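Local coordinates for lamina-associated polypeptide 2 isoforms alpha/zeta (Mus musculus, PDB 2V0X), which forms a dimer through this largely helical domain and, as a component of the nuclear lamina, probably associates with lamin A and chromatin, at residues Leu40-Glu45 and Ala172-Val177; Arg52-Val57 and Ser180-Gly185; Gly190-Trp195 and Ala212-Gly217; Lys206-Val211 and Val224-Lys229. The protein carries 2 engineered substitutions. One frame throughout, in Å; residues are numbered along the deposited sequence.

Contact 1: residues Leu40-Glu45 and Ala172-Val177; sequences LKVVEE and AAFDEV
Helix-on-helix packing in the dimerization domain brings Val-42 and Val-43 of helix 35-46 against Phe-174 and Val-177 of the long helix 152-196. The two short segments run in roughly the same direction, with their axes crossing at -35°. Closest approach of the axes is 10.1 Å. The contact is wholly apolar. Val-177 is at its centre. Its CG1 lies anti to the backbone N (chi1 167°), which puts this methyl against both valines of the shorter helix. Val-177 CG1 is 3.9 Å from Val-43 CG2 and 4.0 Å from Val-42 CG1. The two approaches differ. The Val-43 side chain crosses that of Val-177 at about a right angle, whereas Val-42 and Val-177 cross obliquely. The Val-42 torsion (chi1 37°) turns CG1 toward helix 152-196. There Val-42 CG1 also reaches the aromatic ring, 4.5 Å from Phe-174 CD2. Around these atoms the packing goes on. Leu-35, Ser-38 and Ile-39, earlier on helix 35-46, carry on the cover of Phe-174, and Ile-39 also touches Val-177. Helix 100-146 packs against helix 152-196 at Ala-172 and Glu-176 through Ile-123, and Leu-121 of the second subunit also meets Val-177. Helix 35-46 therefore lies on a long helix that is also covered by its own hairpin partner and by the dimer mate.

Contact 2: residues Arg52-Val57 and Ser180-Gly185; sequences RQLPSV and SACAMG
Leu-54 lays one methyl against the CB of Cys-182, where an extended loop passes over helix 152-196. Two torsions set the leucine. CG lies beside the backbone N and anti to the carbonyl carbon (chi1 -61°). CD1 then continues the chain anti to CA (chi2 173°), and CD2 is the branch that meets the helix. Leu-54 CD2 is 3.4 Å from Cys-182 CB, closer than usual for two carbons, so the packing is tight here. The same methyl, Leu-54 CD2, is 3.8 Å from Cys-182 SG. The CB of Cys-182 points toward the loop. Its SG swings to the side of its own backbone N (chi1 -74°), which carries the sulfur towards Pro-55. Pro-55 CD is 4.3 Å from Cys-182 SG. Thus Cys-182 meets two consecutive loop residues, CB and SG against the leucine methyl and SG also near the proline. The nearest CA atoms, those of Leu-54 and Cys-182, are 7.2 Å apart. Leu-54 also touches Glu-115 and Ala-116 of helix 100-146, so it bridges both long helices. Upstream, Arg-52 forms a salt bridge with Glu-46, and Trp-47 NE1 binds the backbone O of Ala-181. The backbone angles from Gln-53 to Ser-56 are those of polyproline II. The arrangement is that of an extended linker strapped over a helical hairpin, with a leucine and a proline as its apolar points of contact.

Contact 3: residues Gly190-Trp195 and Ala212-Gly217; sequences GRRYLW and APFKGG
Arg-192 reaches from helix 152-196 to the backbone oxygens of Ala-212 and Pro-213, in the loop after helix 203-211. Its chain is extended from CG to NE and brings the guanidinium up edge first. Arg-192 NH1 donates to Ala-212 O at 2.9 Å, with a nearly straight angle of 170° at the hydrogen. That oxygen lies close to the guanidinium plane, but NH1 stands above the carbonyl plane, 42° out of it. Arg-192 NH2 makes a weak bond of 3.3 Å to Pro-213 O. Two further carbonyls complete the set. Leu-219 O takes NE and is the strongest partner, and Thr-210 O takes NH1. All three guanidinium nitrogens thus have backbone acceptors, and the buried positive charge is probably eased by the carbonyl dipoles. Arg-192 NH2 also packs 4.0 Å from Phe-214 CB. The Phe-214 ring is covered on one face by the backbone N of Gly-216, 3.3 Å above its plane. Replacing the arginine with a leucine here would probably leave four backbone oxygens without this donor and let the loop drift from the helix. Next to it, Arg-191 turns to the second subunit and forms a salt bridge with Asp-107 of that chain. The arrangement is that of a buried arginine bonded to several main-chain carbonyls of a loop, here joining the loop to helix 152-196.

Contact 4: residues Lys206-Val211 and Val224-Lys229; sequences KNKLTV and VHKVIK
Leu-209, on helix 203-211, meets Val-224 and Val-227 of the C-terminal tail. Its CB heads from the helix towards the tail. CG follows on the side of the backbone N (chi1 -69°), and Leu-209 CG comes 4.1 Å from Val-227 CG1. Leu-209 CD1 is likewise 4.1 Å from Val-227 CG1. Leu-209 CD2 makes the closest approaches, 3.8 Å from Val-227 CG1 and 3.8 Å from the backbone CA of Val-224. Leucine and valine thus meet tip to tip. Val-224 O accepts from the N of both Val-227 and Ile-228, which holds the turn that presents these residues. Phe-220 and Leu-196 of the same chain, and Ile-81 of the second subunit, also touch Leu-209. An alanine in its place would probably leave a gap beside Val-227 and Val-224 and the tail loosely held. At the margin, Lys-208 CE and Lys-226 CE approach to 4.3 Å. Lys-208 NZ and Lys-226 NZ, 5.6 Å apart, may repel mildly. Glu-223 lies near Lys-208 as a long, weak ion pair. The chemistry implies a joint held by apolar burial, with lysines only at its solvent side.

From the N terminus, contact 1 opens at 40-45 and contact 2 at 52-57. The chain then runs through helices 66-72, 79-87 and 100-146 before helix 152-196 closes contact 1 at 172-177 and contact 2 at 180-185. These two long loops cross. They touch where Val-43 CA meets Ala-181 CB. Contacts 3 and 4 follow in series and form a second crossing pair with much shorter loops. Contact 3 ties the end of helix 152-196 to 212-217, and contact 4 ties helix 203-211 to the tail. They touch where Tyr-193 CZ packs on Thr-210 CG2. A weak ion pair, Glu-44 with Lys-215, connects contacts 1 and 3. All four contacts also touch the second subunit.

Contact 1: residues Leu40-Glu45 and Ala172-Val177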
loop_
_atom_site.group_PDB
_atom_site.type_symbol
_atom_site.label_atom_id
_atom_site.label_comp_id
_atom_site.label_asym_id
_atom_site.label_seq_id
_atom_site.Cartn_x
_atom_site.Cartn_y
_atom_site.Cartn_z
ATOM N N LEU B 40 -15.128 1.983 -3.681
ATOM C CA LEU B 40 -15.446 3.188 -2.917
ATOM C C LEU B 40 -16.027 2.858 -1.545
ATOM O O LEU B 40 -15.708 3.524 -0.554
ATOM C CB LEU B 40 -16.423 4.073 -3.687
ATOM C CG LEU B 40 -15.828 5.162 -4.586
ATOM C CD1 LEU B 40 -14.699 4.613 -5.456
ATOM C CD2 LEU B 40 -16.939 5.768 -5.440
ATOM N N LYS B 41 -16.886 1.842 -1.491
ATOM C CA LYS B 41 -17.499 1.418 -0.238
ATOM C C LYS B 41 -16.435 1.015 0.779
ATOM O O LYS B 41 -16.452 1.486 1.914
ATOM C CB LYS B 41 -18.452 0.236 -0.452
ATOM C CG LYS B 41 -19.798 0.596 -1.044
ATOM C CD LYS B 41 -20.682 -0.641 -1.162
ATOM C CE LYS B 41 -22.056 -0.295 -1.718
ATOM N NZ LYS B 41 -22.782 0.689 -0.865
ATOM N N VAL B 42 -15.532 0.120 0.381
ATOM C CA VAL B 42 -14.479 -0.326 1.284
ATOM C C VAL B 42 -13.615 0.834 1.789
ATOM O O VAL B 42 -13.372 0.932 2.989
ATOM C CB VAL B 42 -13.624 -1.502 0.691
ATOM C CG1 VAL B 42 -13.426 -1.335 -0.781
ATOM C CG2 VAL B 42 -12.275 -1.599 1.390
ATOM N N VAL B 43 -13.195 1.727 0.896
ATOM C CA VAL B 43 -12.386 2.869 1.306
ATOM C C VAL B 43 -13.167 3.712 2.328
ATOM O O VAL B 43 -12.657 4.007 3.409
ATOM C CB VAL B 43 -11.952 3.737 0.085
ATOM C CG1 VAL B 43 -11.226 4.979 0.541
ATOM C CG2 VAL B 43 -11.048 2.928 -0.853
ATOM N N GLU B 44 -14.433 4.007 2.027
ATOM C CA GLU B 44 -15.270 4.809 2.921
ATOM C C GLU B 44 -15.534 4.144 4.279
ATOM O O GLU B 44 -15.608 4.832 5.305
ATOM C CB GLU B 44 -16.591 5.162 2.246
ATOM C CG GLU B 44 -17.460 6.126 3.045
ATOM C CD GLU B 44 -18.842 6.318 2.446
ATOM O OE1 GLU B 44 -19.044 5.971 1.259
ATOM O OE2 GLU B 44 -19.731 6.816 3.170
ATOM N N GLU B 45 -15.669 2.819 4.292
ATOM C CA GLU B 45 -15.901 2.085 5.536
ATOM C C GLU B 45 -14.711 2.210 6.473
ATOM O O GLU B 45 -14.886 2.390 7.681
ATOM C CB GLU B 45 -16.161 0.602 5.270
ATOM C CG GLU B 45 -17.499 0.305 4.614
ATOM C CD GLU B 45 -17.650 -1.160 4.242
ATOM O OE1 GLU B 45 -17.615 -2.017 5.153
ATOM O OE2 GLU B 45 -17.803 -1.455 3.036
ATOM N N ALA B 172 -7.757 -10.651 -3.510
ATOM C CA ALA B 172 -6.495 -10.031 -3.103
ATOM C C ALA B 172 -6.500 -8.530 -3.431
ATOM O O ALA B 172 -6.078 -7.701 -2.612
ATOM C CB ALA B 172 -5.323 -10.716 -3.783
ATOM N N ALA B 173 -7.019 -8.181 -4.604
ATOM C CA ALA B 173 -7.086 -6.785 -5.024
ATOM C C ALA B 173 -7.959 -5.965 -4.047
ATOM O O ALA B 173 -7.644 -4.812 -3.744
ATOM C CB ALA B 173 -7.625 -6.691 -6.459
ATOM N N PHE B 174 -9.055 -6.543 -3.563
ATOM C CA PHE B 174 -9.895 -5.834 -2.604
ATOM C C PHE B 174 -9.188 -5.701 -1.246
ATOM O O PHE B 174 -9.327 -4.684 -0.573
ATOM C CB PHE B 174 -11.277 -6.486 -2.467
ATOM C CG PHE B 174 -12.229 -6.064 -3.540
ATOM C CD1 PHE B 174 -12.151 -6.621 -4.817
ATOM C CD2 PHE B 174 -13.120 -5.025 -3.322
ATOM C CE1 PHE B 174 -12.937 -6.139 -5.865
ATOM C CE2 PHE B 174 -13.911 -4.534 -4.359
ATOM C CZ PHE B 174 -13.814 -5.093 -5.635
ATOM N N ASP B 175 -8.413 -6.710 -0.861
ATOM C CA ASP B 175 -7.655 -6.639 0.391
ATOM C C ASP B 175 -6.544 -5.561 0.278
ATOM O O ASP B 175 -6.272 -4.843 1.241
ATOM C CB ASP B 175 -7.093 -8.019 0.744
ATOM C CG ASP B 175 -8.193 -8.994 1.213
ATOM O OD1 ASP B 175 -9.235 -8.544 1.734
ATOM O OD2 ASP B 175 -8.032 -10.212 1.048
ATOM N N GLU B 176 -5.949 -5.427 -0.911
ATOM C CA GLU B 176 -4.900 -4.424 -1.153
ATOM C C GLU B 176 -5.517 -3.028 -1.033
ATOM O O GLU B 176 -4.934 -2.122 -0.423
ATOM C CB GLU B 176 -4.294 -4.585 -2.556
ATOM C CG GLU B 176 -3.683 -5.945 -2.812
ATOM C CD GLU B 176 -3.096 -6.105 -4.208
ATOM O OE1 GLU B 176 -3.806 -5.862 -5.206
ATOM O OE2 GLU B 176 -1.923 -6.512 -4.302
ATOM N N VAL B 177 -6.715 -2.881 -1.587
ATOM C CA VAL B 177 -7.445 -1.610 -1.543
ATOM C C VAL B 177 -7.719 -1.255 -0.067
ATOM O O VAL B 177 -7.564 -0.111 0.351
ATOM C CB VAL B 177 -8.802 -1.717 -2.330
ATOM C CG1 VAL B 177 -9.729 -0.503 -2.023
ATOM C CG2 VAL B 177 -8.540 -1.761 -3.843
#

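Contact 2: residues Arg52-Val57 and Ser180-Gly185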
loop_
_atom_site.group_PDB
_atom_site.type_symbol
_atom_site.label_atom_id
_atom_site.label_comp_id
_atom_site.label_asym_id
_atom_site.label_seq_id
_atom_site.Cartn_x
_atom_site.Cartn_y
_atom_site.Cartn_z
ATOM N N ARG B 52 -7.637 3.318 14.270
ATOM C CA ARG B 52 -7.986 1.933 14.575
ATOM C C ARG B 52 -6.870 0.963 14.186
ATOM O O ARG B 52 -6.071 1.230 13.290
ATOM C CB ARG B 52 -9.307 1.555 13.876
ATOM C CG ARG B 52 -9.512 0.058 13.613
ATOM C CD ARG B 52 -10.977 -0.309 13.354
ATOM N NE ARG B 52 -11.698 0.679 12.548
ATOM C CZ ARG B 52 -11.496 0.906 11.252
ATOM N NH1 ARG B 52 -10.581 0.216 10.574
ATOM N NH2 ARG B 52 -12.226 1.824 10.626
ATOM N N GLN B 53 -6.802 -0.140 14.915
ATOM C CA GLN B 53 -5.805 -1.176 14.694
ATOM C C GLN B 53 -6.005 -1.813 13.320
ATOM O O GLN B 53 -7.134 -1.992 12.868
ATOM C CB GLN B 53 -5.938 -2.231 15.790
ATOM C CG GLN B 53 -4.794 -3.197 15.897
ATOM C CD GLN B 53 -4.790 -3.907 17.231
ATOM O OE1 GLN B 53 -3.851 -3.769 18.018
ATOM N NE2 GLN B 53 -5.863 -4.630 17.516
ATOM N N LEU B 54 -4.904 -2.178 12.681
ATOM C CA LEU B 54 -4.943 -2.786 11.358
ATOM C C LEU B 54 -5.280 -4.276 11.339
ATOM O O LEU B 54 -4.808 -5.030 12.184
ATOM C CB LEU B 54 -3.589 -2.589 10.682
ATOM C CG LEU B 54 -3.191 -1.124 10.469
ATOM C CD1 LEU B 54 -1.771 -1.033 9.967
ATOM C CD2 LEU B 54 -4.150 -0.486 9.505
ATOM N N PRO B 55 -6.122 -4.717 10.386
ATOM C CA PRO B 55 -6.465 -6.148 10.306
ATOM C C PRO B 55 -5.219 -6.954 9.926
ATOM O O PRO B 55 -4.329 -6.456 9.227
ATOM C CB PRO B 55 -7.517 -6.193 9.196
ATOM C CG PRO B 55 -7.204 -5.006 8.367
ATOM C CD PRO B 55 -6.901 -3.945 9.405
ATOM N N SER B 56 -5.146 -8.182 10.412
ATOM C CA SER B 56 -4.011 -9.050 10.145
ATOM C C SER B 56 -4.111 -9.742 8.783
ATOM O O SER B 56 -5.202 -10.006 8.274
ATOM C CB SER B 56 -3.914 -10.112 11.253
ATOM O OG SER B 56 -2.834 -11.001 11.032
ATOM N N VAL B 57 -2.955 -10.018 8.191
ATOM C CA VAL B 57 -2.893 -10.713 6.905
ATOM C C VAL B 57 -2.100 -12.004 7.095
ATOM O O VAL B 57 -1.953 -12.779 6.161
ATOM C CB VAL B 57 -2.171 -9.864 5.813
ATOM C CG1 VAL B 57 -3.056 -8.742 5.313
ATOM C CG2 VAL B 57 -0.874 -9.326 6.348
ATOM N N SER B 180 -4.510 -0.162 1.695
ATOM C CA SER B 180 -4.155 1.174 1.211
ATOM C C SER B 180 -5.024 2.245 1.879
ATOM O O SER B 180 -4.534 3.314 2.225
ATOM C CB SER B 180 -4.325 1.271 -0.317
ATOM O OG SER B 180 -3.378 0.460 -0.999
ATOM N N ALA B 181 -6.306 1.943 2.058
ATOM C CA ALA B 181 -7.234 2.876 2.680
ATOM C C ALA B 181 -6.835 3.115 4.133
ATOM O O ALA B 181 -6.870 4.251 4.603
ATOM C CB ALA B 181 -8.680 2.365 2.591
ATOM N N CYS B 182 -6.375 2.065 4.804
ATOM C CA CYS B 182 -5.946 2.154 6.201
ATOM C C CYS B 182 -4.713 3.041 6.301
ATOM O O CYS B 182 -4.618 3.886 7.195
ATOM C CB CYS B 182 -5.631 0.757 6.758
ATOM S SG CYS B 182 -7.093 -0.286 7.115
ATOM N N ALA B 183 -3.772 2.843 5.378
ATOM C CA ALA B 183 -2.539 3.623 5.347
ATOM C C ALA B 183 -2.873 5.102 5.164
ATOM O O ALA B 183 -2.314 5.959 5.835
ATOM C CB ALA B 183 -1.634 3.147 4.219
HETATM N N MSE B 184 -3.756 5.380 4.215
HETATM C CA MSE B 184 -4.205 6.734 3.931
HETATM C C MSE B 184 -4.902 7.321 5.166
HETATM O O MSE B 184 -4.723 8.490 5.481
HETATM C CB MSE B 184 -5.151 6.720 2.723
HETATM C CG MSE B 184 -4.430 6.495 1.383
HETATM SE SE MSE B 184 -5.580 5.690 0.036
HETATM C CE MSE B 184 -6.307 7.283 -0.764
ATOM N N GLY B 185 -5.714 6.513 5.841
ATOM C CA GLY B 185 -6.372 6.970 7.053
ATOM C C GLY B 185 -5.340 7.321 8.132
ATOM O O GLY B 185 -5.433 8.355 8.767
#

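Contact 3: residues Gly190-Trp195 and Ala212-Gly217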
loop_
_atom_site.group_PDB
_atom_site.type_symbol
_atom_site.label_atom_id
_atom_site.label_comp_id
_atom_site.label_asym_id
_atom_site.label_seq_id
_atom_site.Cartn_x
_atom_site.Cartn_y
_atom_site.Cartn_z
ATOM N N GLY B 190 -2.196 11.266 11.396
ATOM C CA GLY B 190 -0.949 11.887 11.779
ATOM C C GLY B 190 -0.940 13.370 11.442
ATOM O O GLY B 190 -0.570 14.199 12.283
ATOM N N ARG B 191 -1.391 13.711 10.236
ATOM C CA ARG B 191 -1.412 15.103 9.793
ATOM C C ARG B 191 -2.436 15.965 10.518
ATOM O O ARG B 191 -2.228 17.170 10.655
ATOM C CB ARG B 191 -1.571 15.206 8.262
ATOM C CG ARG B 191 -0.368 14.639 7.488
ATOM C CD ARG B 191 -0.590 14.654 5.975
ATOM N NE ARG B 191 -0.654 16.005 5.425
ATOM C CZ ARG B 191 -1.622 16.450 4.629
ATOM N NH1 ARG B 191 -2.625 15.655 4.289
ATOM N NH2 ARG B 191 -1.564 17.682 4.133
ATOM N N ARG B 192 -3.548 15.378 10.949
ATOM C CA ARG B 192 -4.530 16.150 11.710
ATOM C C ARG B 192 -3.863 16.630 13.017
ATOM O O ARG B 192 -3.915 17.813 13.348
ATOM C CB ARG B 192 -5.768 15.317 12.014
ATOM C CG ARG B 192 -6.714 15.197 10.838
ATOM C CD ARG B 192 -7.904 14.376 11.231
ATOM N NE ARG B 192 -8.904 14.364 10.170
ATOM C CZ ARG B 192 -10.072 13.744 10.270
ATOM N NH1 ARG B 192 -10.371 13.102 11.381
ATOM N NH2 ARG B 192 -10.927 13.747 9.254
ATOM N N TYR B 193 -3.163 15.730 13.707
ATOM C CA TYR B 193 -2.469 16.097 14.948
ATOM C C TYR B 193 -1.389 17.126 14.666
ATOM O O TYR B 193 -1.221 18.099 15.406
ATOM C CB TYR B 193 -1.832 14.871 15.607
ATOM C CG TYR B 193 -2.815 14.023 16.377
ATOM C CD1 TYR B 193 -3.336 12.849 15.834
ATOM C CD2 TYR B 193 -3.208 14.386 17.667
ATOM C CE1 TYR B 193 -4.227 12.051 16.558
ATOM C CE2 TYR B 193 -4.092 13.602 18.399
ATOM C CZ TYR B 193 -4.597 12.435 17.840
ATOM O OH TYR B 193 -5.467 11.653 18.568
ATOM N N LEU B 194 -0.678 16.935 13.564
ATOM C CA LEU B 194 0.383 17.848 13.202
ATOM C C LEU B 194 -0.080 19.267 12.907
ATOM O O LEU B 194 0.562 20.220 13.337
ATOM C CB LEU B 194 1.164 17.315 12.015
ATOM C CG LEU B 194 2.344 18.179 11.581
ATOM C CD1 LEU B 194 3.439 18.180 12.677
ATOM C CD2 LEU B 194 2.891 17.625 10.274
ATOM N N TRP B 195 -1.169 19.402 12.148
ATOM C CA TRP B 195 -1.701 20.708 11.778
ATOM C C TRP B 195 -2.533 21.417 12.845
ATOM O O TRP B 195 -2.647 22.641 12.816
ATOM C CB TRP B 195 -2.456 20.640 10.444
ATOM C CG TRP B 195 -1.516 20.543 9.305
ATOM C CD1 TRP B 195 -1.065 19.391 8.707
ATOM C CD2 TRP B 195 -0.798 21.624 8.685
ATOM N NE1 TRP B 195 -0.107 19.692 7.773
ATOM C CE2 TRP B 195 0.077 21.050 7.736
ATOM C CE3 TRP B 195 -0.808 23.014 8.846
ATOM C CZ2 TRP B 195 0.942 21.818 6.947
ATOM C CZ3 TRP B 195 0.050 23.784 8.063
ATOM C CH2 TRP B 195 0.916 23.186 7.122
ATOM N N ALA B 212 -13.157 12.977 13.747
ATOM C CA ALA B 212 -14.194 13.002 12.731
ATOM C C ALA B 212 -13.877 11.972 11.644
ATOM O O ALA B 212 -12.748 11.478 11.537
ATOM C CB ALA B 212 -14.264 14.397 12.101
ATOM N N PRO B 213 -14.903 11.559 10.890
ATOM C CA PRO B 213 -14.692 10.589 9.809
ATOM C C PRO B 213 -13.861 11.297 8.746
ATOM O O PRO B 213 -13.926 12.514 8.629
ATOM C CB PRO B 213 -16.110 10.357 9.295
ATOM C CG PRO B 213 -16.941 10.516 10.553
ATOM C CD PRO B 213 -16.340 11.752 11.156
ATOM N N PHE B 214 -13.034 10.563 8.017
ATOM C CA PHE B 214 -12.262 11.190 6.957
ATOM C C PHE B 214 -13.050 10.981 5.677
ATOM O O PHE B 214 -13.499 9.870 5.396
ATOM C CB PHE B 214 -10.894 10.542 6.816
ATOM C CG PHE B 214 -10.101 11.069 5.652
ATOM C CD1 PHE B 214 -9.948 12.435 5.462
ATOM C CD2 PHE B 214 -9.470 10.197 4.777
ATOM C CE1 PHE B 214 -9.175 12.928 4.424
ATOM C CE2 PHE B 214 -8.692 10.674 3.730
ATOM C CZ PHE B 214 -8.540 12.037 3.551
ATOM N N LYS B 215 -13.156 12.022 4.864
ATOM C CA LYS B 215 -13.919 11.927 3.631
ATOM C C LYS B 215 -13.125 12.163 2.356
ATOM O O LYS B 215 -13.689 12.107 1.265
ATOM C CB LYS B 215 -15.096 12.909 3.691
ATOM C CG LYS B 215 -16.022 12.720 4.895
ATOM C CD LYS B 215 -16.613 11.309 4.945
ATOM C CE LYS B 215 -17.472 11.004 3.723
ATOM N NZ LYS B 215 -17.958 9.594 3.719
ATOM N N GLY B 216 -11.823 12.413 2.479
ATOM C CA GLY B 216 -11.010 12.677 1.306
ATOM C C GLY B 216 -11.161 14.139 0.928
ATOM O O GLY B 216 -12.030 14.820 1.458
ATOM N N GLY B 217 -10.305 14.641 0.044
ATOM C CA GLY B 217 -10.394 16.036 -0.362
ATOM C C GLY B 217 -9.597 16.933 0.566
ATOM O O GLY B 217 -8.582 17.518 0.162
#

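Contact 4: residues Lys206-Val211 and Val224-Lys229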
loop_
_atom_site.group_PDB
_atom_site.type_symbol
_atom_site.label_atom_id
_atom_site.label_comp_id
_atom_site.label_asym_id
_atom_site.label_seq_id
_atom_site.Cartn_x
_atom_site.Cartn_y
_atom_site.Cartn_z
ATOM N N LYS B 206 -10.552 20.783 18.708
ATOM C CA LYS B 206 -9.442 19.993 18.189
ATOM C C LYS B 206 -9.737 18.511 18.314
ATOM O O LYS B 206 -9.360 17.714 17.447
ATOM C CB LYS B 206 -8.150 20.290 18.969
ATOM C CG LYS B 206 -7.523 21.639 18.696
ATOM C CD LYS B 206 -6.222 21.799 19.491
ATOM C CE LYS B 206 -5.491 23.064 19.090
ATOM N NZ LYS B 206 -4.117 23.118 19.650
ATOM N N ASN B 207 -10.344 18.132 19.432
ATOM C CA ASN B 207 -10.675 16.741 19.662
ATOM C C ASN B 207 -11.694 16.309 18.612
ATOM O O ASN B 207 -11.517 15.291 17.951
ATOM C CB ASN B 207 -11.251 16.546 21.070
ATOM C CG ASN B 207 -10.224 16.788 22.178
ATOM O OD1 ASN B 207 -10.579 16.865 23.352
ATOM N ND2 ASN B 207 -8.953 16.892 21.811
ATOM N N LYS B 208 -12.738 17.113 18.446
ATOM C CA LYS B 208 -13.804 16.848 17.477
ATOM C C LYS B 208 -13.276 16.690 16.040
ATOM O O LYS B 208 -13.614 15.728 15.358
ATOM C CB LYS B 208 -14.831 17.979 17.531
ATOM C CG LYS B 208 -16.127 17.703 16.797
ATOM C CD LYS B 208 -17.111 18.849 17.002
ATOM C CE LYS B 208 -18.483 18.528 16.419
ATOM N NZ LYS B 208 -19.111 17.336 17.055
ATOM N N LEU B 209 -12.443 17.625 15.595
ATOM C CA LEU B 209 -11.887 17.577 14.246
ATOM C C LEU B 209 -10.985 16.362 14.022
ATOM O O LEU B 209 -10.995 15.747 12.955
ATOM C CB LEU B 209 -11.111 18.863 13.948
ATOM C CG LEU B 209 -11.932 20.146 13.807
ATOM C CD1 LEU B 209 -10.978 21.279 13.684
ATOM C CD2 LEU B 209 -12.852 20.109 12.587
ATOM N N THR B 210 -10.208 16.021 15.040
ATOM C CA THR B 210 -9.300 14.891 14.977
ATOM C C THR B 210 -9.976 13.512 14.862
ATOM O O THR B 210 -9.457 12.641 14.178
ATOM C CB THR B 210 -8.360 14.897 16.210
ATOM O OG1 THR B 210 -7.541 16.070 16.165
ATOM C CG2 THR B 210 -7.468 13.660 16.223
ATOM N N VAL B 211 -11.111 13.311 15.537
ATOM C CA VAL B 211 -11.798 12.007 15.512
ATOM C C VAL B 211 -12.932 11.901 14.484
ATOM O O VAL B 211 -13.600 10.867 14.376
ATOM C CB VAL B 211 -12.346 11.618 16.910
ATOM C CG1 VAL B 211 -11.224 11.645 17.944
ATOM C CG2 VAL B 211 -13.483 12.550 17.321
ATOM N N VAL B 224 -15.250 20.203 9.456
ATOM C CA VAL B 224 -14.736 21.561 9.653
ATOM C C VAL B 224 -15.785 22.675 9.834
ATOM O O VAL B 224 -15.720 23.437 10.801
ATOM C CB VAL B 224 -13.716 21.939 8.531
ATOM C CG1 VAL B 224 -14.407 22.093 7.184
ATOM C CG2 VAL B 224 -12.948 23.189 8.905
ATOM N N HIS B 225 -16.782 22.710 8.950
ATOM C CA HIS B 225 -17.841 23.725 8.975
ATOM C C HIS B 225 -18.697 23.719 10.245
ATOM O O HIS B 225 -19.348 24.714 10.566
ATOM C CB HIS B 225 -18.745 23.574 7.748
ATOM C CG HIS B 225 -17.999 23.507 6.451
ATOM N ND1 HIS B 225 -17.701 22.315 5.825
ATOM C CD2 HIS B 225 -17.495 24.484 5.661
ATOM C CE1 HIS B 225 -17.047 22.560 4.702
ATOM N NE2 HIS B 225 -16.910 23.869 4.580
ATOM N N LYS B 226 -18.702 22.595 10.954
ATOM C CA LYS B 226 -19.465 22.465 12.190
ATOM C C LYS B 226 -18.752 23.174 13.345
ATOM O O LYS B 226 -19.290 23.279 14.448
ATOM C CB LYS B 226 -19.679 20.982 12.532
ATOM C CG LYS B 226 -20.457 20.201 11.471
ATOM C CD LYS B 226 -20.571 18.724 11.811
ATOM C CE LYS B 226 -21.297 18.501 13.129
ATOM N NZ LYS B 226 -22.696 19.021 13.117
ATOM N N VAL B 227 -17.540 23.658 13.094
ATOM C CA VAL B 227 -16.796 24.350 14.134
ATOM C C VAL B 227 -16.226 25.695 13.661
ATOM O O VAL B 227 -16.136 26.643 14.444
ATOM C CB VAL B 227 -15.697 23.428 14.741
ATOM C CG1 VAL B 227 -14.511 23.294 13.805
ATOM C CG2 VAL B 227 -15.290 23.932 16.111
ATOM N N ILE B 228 -15.878 25.786 12.381
ATOM C CA ILE B 228 -15.338 27.020 11.810
ATOM C C ILE B 228 -16.017 27.342 10.473
ATOM O O ILE B 228 -15.961 26.544 9.534
ATOM C CB ILE B 228 -13.811 26.926 11.568
ATOM C CG1 ILE B 228 -13.079 26.553 12.862
ATOM C CG2 ILE B 228 -13.280 28.264 11.055
ATOM C CD1 ILE B 228 -11.621 26.193 12.667
ATOM N N LYS B 229 -16.672 28.500 10.397
ATOM C CA LYS B 229 -17.346 28.914 9.171
ATOM C C LYS B 229 -16.291 29.434 8.195
ATOM O O LYS B 229 -15.205 29.857 8.604
ATOM C CB LYS B 229 -18.405 30.000 9.449
ATOM C CG LYS B 229 -17.853 31.418 9.620
ATOM C CD LYS B 229 -18.935 32.482 9.841
ATOM C CE LYS B 229 -19.747 32.817 8.578
ATOM N NZ LYS B 229 -20.896 31.888 8.311
#